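Local coordinates for macrophage migration inhibitory factor (Oncomelania hupensis, PDB 6LR3), which belongs to the macrophage migration inhibitory factor family, whose members are small cytokine-like proteins that assemble as trimers, at residues B[2-15]-B[37-49]. Residues are numbered along the deposited sequence; the frame is centred on the assembly and turned at random.
With SO4 (sulfate ion), chain N.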
# COMPACT_ATOMS: atom_id res chain seq x y z
N PRO B 2 -0.12 -11.82 8.86
CA PRO B 2 -1.00 -10.74 8.37
C PRO B 2 -0.30 -9.39 8.45
O PRO B 2 0.67 -9.26 9.16
CB PRO B 2 -2.26 -10.71 9.24
CG PRO B 2 -2.30 -12.07 9.88
CD PRO B 2 -0.84 -12.41 10.05
N VAL B 3 -0.83 -8.40 7.75
CA VAL B 3 -0.29 -7.02 7.81
C VAL B 3 -1.47 -6.10 8.10
O VAL B 3 -2.40 -6.04 7.29
CB VAL B 3 0.48 -6.59 6.56
CG1 VAL B 3 0.98 -5.17 6.71
CG2 VAL B 3 1.60 -7.55 6.20
N ILE B 4 -1.39 -5.34 9.18
CA ILE B 4 -2.34 -4.25 9.47
C ILE B 4 -1.62 -2.95 9.18
O ILE B 4 -0.63 -2.67 9.83
CB ILE B 4 -2.81 -4.27 10.94
CG1 ILE B 4 -3.11 -5.67 11.48
CG2 ILE B 4 -4.02 -3.33 11.07
CD1 ILE B 4 -4.08 -6.47 10.65
N THR B 5 -2.12 -2.19 8.24
CA THR B 5 -1.56 -0.88 7.85
C THR B 5 -2.55 0.19 8.29
O THR B 5 -3.73 0.09 7.95
CB THR B 5 -1.27 -0.82 6.35
OG1 THR B 5 -0.43 -1.95 6.03
CG2 THR B 5 -0.62 0.49 5.97
N VAL B 6 -2.08 1.14 9.07
CA VAL B 6 -2.94 2.24 9.58
C VAL B 6 -2.41 3.54 9.00
O VAL B 6 -1.28 3.92 9.34
CB VAL B 6 -2.97 2.26 11.10
CG1 VAL B 6 -3.79 3.41 11.62
CG2 VAL B 6 -3.51 0.95 11.65
N ASN B 7 -3.19 4.17 8.12
CA ASN B 7 -2.85 5.49 7.54
C ASN B 7 -3.72 6.52 8.26
O ASN B 7 -4.93 6.51 8.11
CB ASN B 7 -3.12 5.53 6.04
CG ASN B 7 -2.39 4.43 5.31
OD1 ASN B 7 -1.16 4.51 5.13
ND2 ASN B 7 -3.10 3.36 4.95
N THR B 8 -3.11 7.38 9.06
CA THR B 8 -3.88 8.39 9.82
C THR B 8 -3.15 9.72 9.80
O THR B 8 -1.92 9.75 9.83
CB THR B 8 -4.16 7.91 11.25
OG1 THR B 8 -5.02 8.89 11.85
CG2 THR B 8 -2.88 7.71 12.06
N ASN B 9 -3.93 10.80 9.80
CA ASN B 9 -3.40 12.17 9.95
C ASN B 9 -3.24 12.50 11.43
O ASN B 9 -2.66 13.54 11.72
CB ASN B 9 -4.23 13.21 9.22
CG ASN B 9 -5.67 13.24 9.65
OD1 ASN B 9 -6.11 12.39 10.42
ND2 ASN B 9 -6.40 14.25 9.18
N VAL B 10 -3.65 11.62 12.34
CA VAL B 10 -3.40 11.84 13.78
C VAL B 10 -1.89 11.77 14.00
O VAL B 10 -1.22 10.85 13.50
CB VAL B 10 -4.16 10.85 14.65
CG1 VAL B 10 -3.78 10.99 16.12
CG2 VAL B 10 -5.66 11.00 14.44
N ALA B 11 -1.35 12.76 14.74
CA ALA B 11 0.10 12.88 14.97
C ALA B 11 0.58 11.75 15.88
O ALA B 11 -0.15 11.39 16.81
CB ALA B 11 0.41 14.24 15.51
N GLU B 12 1.79 11.27 15.65
CA GLU B 12 2.43 10.19 16.44
C GLU B 12 2.39 10.56 17.93
O GLU B 12 2.06 9.68 18.76
CB GLU B 12 3.88 9.98 15.98
CG GLU B 12 4.52 8.71 16.50
CD GLU B 12 5.93 8.46 15.98
OE1 GLU B 12 6.14 7.51 15.17
OE2 GLU B 12 6.80 9.25 16.36
N LYS B 13 2.65 11.82 18.26
CA LYS B 13 2.72 12.25 19.68
C LYS B 13 1.36 12.06 20.37
O LYS B 13 1.33 11.98 21.59
CB LYS B 13 3.20 13.69 19.81
CG LYS B 13 2.24 14.74 19.29
CD LYS B 13 1.35 15.39 20.31
CE LYS B 13 0.16 16.09 19.69
NZ LYS B 13 -1.08 15.83 20.47
N SER B 14 0.25 12.02 19.62
CA SER B 14 -1.13 11.90 20.15
C SER B 14 -1.50 10.43 20.37
O SER B 14 -2.54 10.19 20.97
CB SER B 14 -2.13 12.52 19.25
OG SER B 14 -1.82 13.89 19.02
N ILE B 15 -0.71 9.49 19.86
CA ILE B 15 -1.08 8.05 19.84
C ILE B 15 -0.43 7.34 21.00
O ILE B 15 0.77 7.45 21.21
CB ILE B 15 -0.67 7.43 18.49
CG1 ILE B 15 -1.30 8.19 17.34
CG2 ILE B 15 -1.05 5.95 18.47
CD1 ILE B 15 -0.93 7.67 15.99
N VAL B 37 3.97 -13.52 12.91
CA VAL B 37 3.89 -13.05 11.50
C VAL B 37 2.86 -11.92 11.39
O VAL B 37 2.48 -11.61 10.25
CB VAL B 37 3.62 -14.21 10.54
CG1 VAL B 37 4.84 -15.15 10.51
CG2 VAL B 37 2.32 -14.93 10.83
N MET B 38 2.46 -11.31 12.50
CA MET B 38 1.57 -10.13 12.48
C MET B 38 2.42 -8.86 12.38
O MET B 38 3.18 -8.55 13.32
CB MET B 38 0.72 -10.08 13.75
CG MET B 38 -0.21 -8.86 13.83
SD MET B 38 -1.52 -8.89 12.57
CE MET B 38 -2.27 -10.44 13.04
N PHE B 39 2.27 -8.11 11.30
CA PHE B 39 2.87 -6.78 11.18
C PHE B 39 1.82 -5.73 11.46
O PHE B 39 0.64 -5.87 11.02
CB PHE B 39 3.39 -6.54 9.77
CG PHE B 39 4.51 -7.41 9.29
CD1 PHE B 39 4.26 -8.66 8.78
CD2 PHE B 39 5.81 -6.92 9.24
CE1 PHE B 39 5.28 -9.44 8.25
CE2 PHE B 39 6.82 -7.68 8.72
CZ PHE B 39 6.57 -8.94 8.21
N VAL B 40 2.23 -4.65 12.11
CA VAL B 40 1.42 -3.42 12.20
C VAL B 40 2.31 -2.28 11.73
O VAL B 40 3.32 -2.00 12.39
CB VAL B 40 0.83 -3.16 13.60
CG1 VAL B 40 0.00 -1.89 13.55
CG2 VAL B 40 -0.02 -4.32 14.06
N ASP B 41 1.94 -1.72 10.60
CA ASP B 41 2.65 -0.63 9.91
C ASP B 41 1.84 0.64 10.15
O ASP B 41 0.77 0.79 9.54
CB ASP B 41 2.85 -1.01 8.45
CG ASP B 41 3.67 -0.03 7.64
OD1 ASP B 41 4.01 1.00 8.20
OD2 ASP B 41 3.90 -0.35 6.45
N LEU B 42 2.29 1.47 11.08
CA LEU B 42 1.58 2.70 11.47
C LEU B 42 2.16 3.89 10.72
O LEU B 42 3.32 4.21 10.90
CB LEU B 42 1.69 2.90 12.98
CG LEU B 42 1.09 4.20 13.51
CD1 LEU B 42 -0.37 4.34 13.17
CD2 LEU B 42 1.31 4.29 15.00
N ARG B 43 1.35 4.49 9.87
CA ARG B 43 1.68 5.76 9.19
C ARG B 43 0.89 6.85 9.92
O ARG B 43 -0.26 7.12 9.58
CB ARG B 43 1.32 5.73 7.71
CG ARG B 43 2.17 4.76 6.89
CD ARG B 43 1.65 3.35 6.99
NE ARG B 43 2.35 2.41 6.12
CZ ARG B 43 2.05 2.18 4.85
NH1 ARG B 43 1.03 2.81 4.25
NH2 ARG B 43 2.73 1.24 4.20
N SER B 44 1.51 7.42 10.93
CA SER B 44 0.88 8.53 11.69
C SER B 44 1.42 9.85 11.14
O SER B 44 2.48 9.85 10.45
CB SER B 44 1.14 8.36 13.16
OG SER B 44 2.50 8.43 13.40
N GLY B 45 0.68 10.92 11.39
CA GLY B 45 0.99 12.25 10.85
C GLY B 45 1.04 12.20 9.34
O GLY B 45 1.74 13.03 8.72
N ALA B 46 0.32 11.26 8.74
CA ALA B 46 0.29 11.08 7.28
C ALA B 46 -0.46 12.25 6.65
O ALA B 46 -1.38 12.80 7.28
CB ALA B 46 -0.30 9.76 6.91
N ASN B 47 -0.07 12.60 5.42
CA ASN B 47 -0.79 13.65 4.67
C ASN B 47 -1.98 13.01 3.97
O ASN B 47 -1.98 12.86 2.74
CB ASN B 47 0.11 14.38 3.71
CG ASN B 47 -0.61 15.58 3.16
OD1 ASN B 47 -1.77 15.85 3.53
ND2 ASN B 47 0.04 16.29 2.26
N ILE B 48 -2.96 12.59 4.77
CA ILE B 48 -4.18 11.94 4.28
C ILE B 48 -5.36 12.83 4.67
O ILE B 48 -5.48 13.22 5.85
CB ILE B 48 -4.29 10.49 4.78
CG1 ILE B 48 -5.53 9.83 4.19
CG2 ILE B 48 -4.27 10.37 6.31
CD1 ILE B 48 -5.51 8.31 4.40
N MET B 49 -6.10 13.24 3.65
CA MET B 49 -7.33 14.01 3.85
C MET B 49 -8.50 13.14 3.44
O MET B 49 -8.34 12.20 2.63
CB MET B 49 -7.30 15.37 3.17
CG MET B 49 -7.45 15.36 1.72
SD MET B 49 -8.02 17.01 1.00
CE MET B 49 -6.87 18.14 1.78
S SO4 N . 0.99 1.33 0.77
O1 SO4 N . 2.02 0.68 1.58
O2 SO4 N . 1.61 2.27 -0.17
O3 SO4 N . 0.14 2.11 1.67
O4 SO4 N . 0.20 0.36 0.10
O HOH W 1 2.18 -2.19 5.18
O HOH W 2 -5.00 15.70 6.69
O HOH W 3 4.35 6.32 13.56
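Pro2 packs its ring against the methyl end of Met38, with CG 3.6 Å from Met38 CE. The bend at chi2 (66°) brings Met38 SD beside Ile4 CG1, and the bend at chi3 turns CE onto the proline ring. Pro2 O takes a nearly straight bond from Phe39 N (2.9 Å). Ile4, Val6 and Thr8 continue this pairing with Phe39, Asp41 and Arg43. Strands 3-8 and 39-43 thus run parallel, 12° apart, joined through helix 19-31 as a beta-alpha-beta unit of the MIF fold. Leu23 of that helix covers Ile4 and Val6. On the face that carries Val3, Thr5 and Asn7, the Arg43 side chain lies alongside Asn7 and crosses Thr5. Its NH1 meets a lone pair of Asn7 OD1 in the carbonyl plane, at 2.9 Å. Asn7 ND2 is bonded to Phe59 O, which helps fix the amide. Thr5 CG2 sits over one guanidinium face, 3.4 Å from Arg43 CZ. Asp41 forms a salt bridge to Arg43 NH2, its OD2 approached from above the carboxylate plane. The other hydrogens of NH1 and NH2 point to a sulfate ion, also bound by Arg43 of both neighbouring subunits. Past strand 39-43, Ile48 CG2 lies against Asn9 N at 3.5 Å.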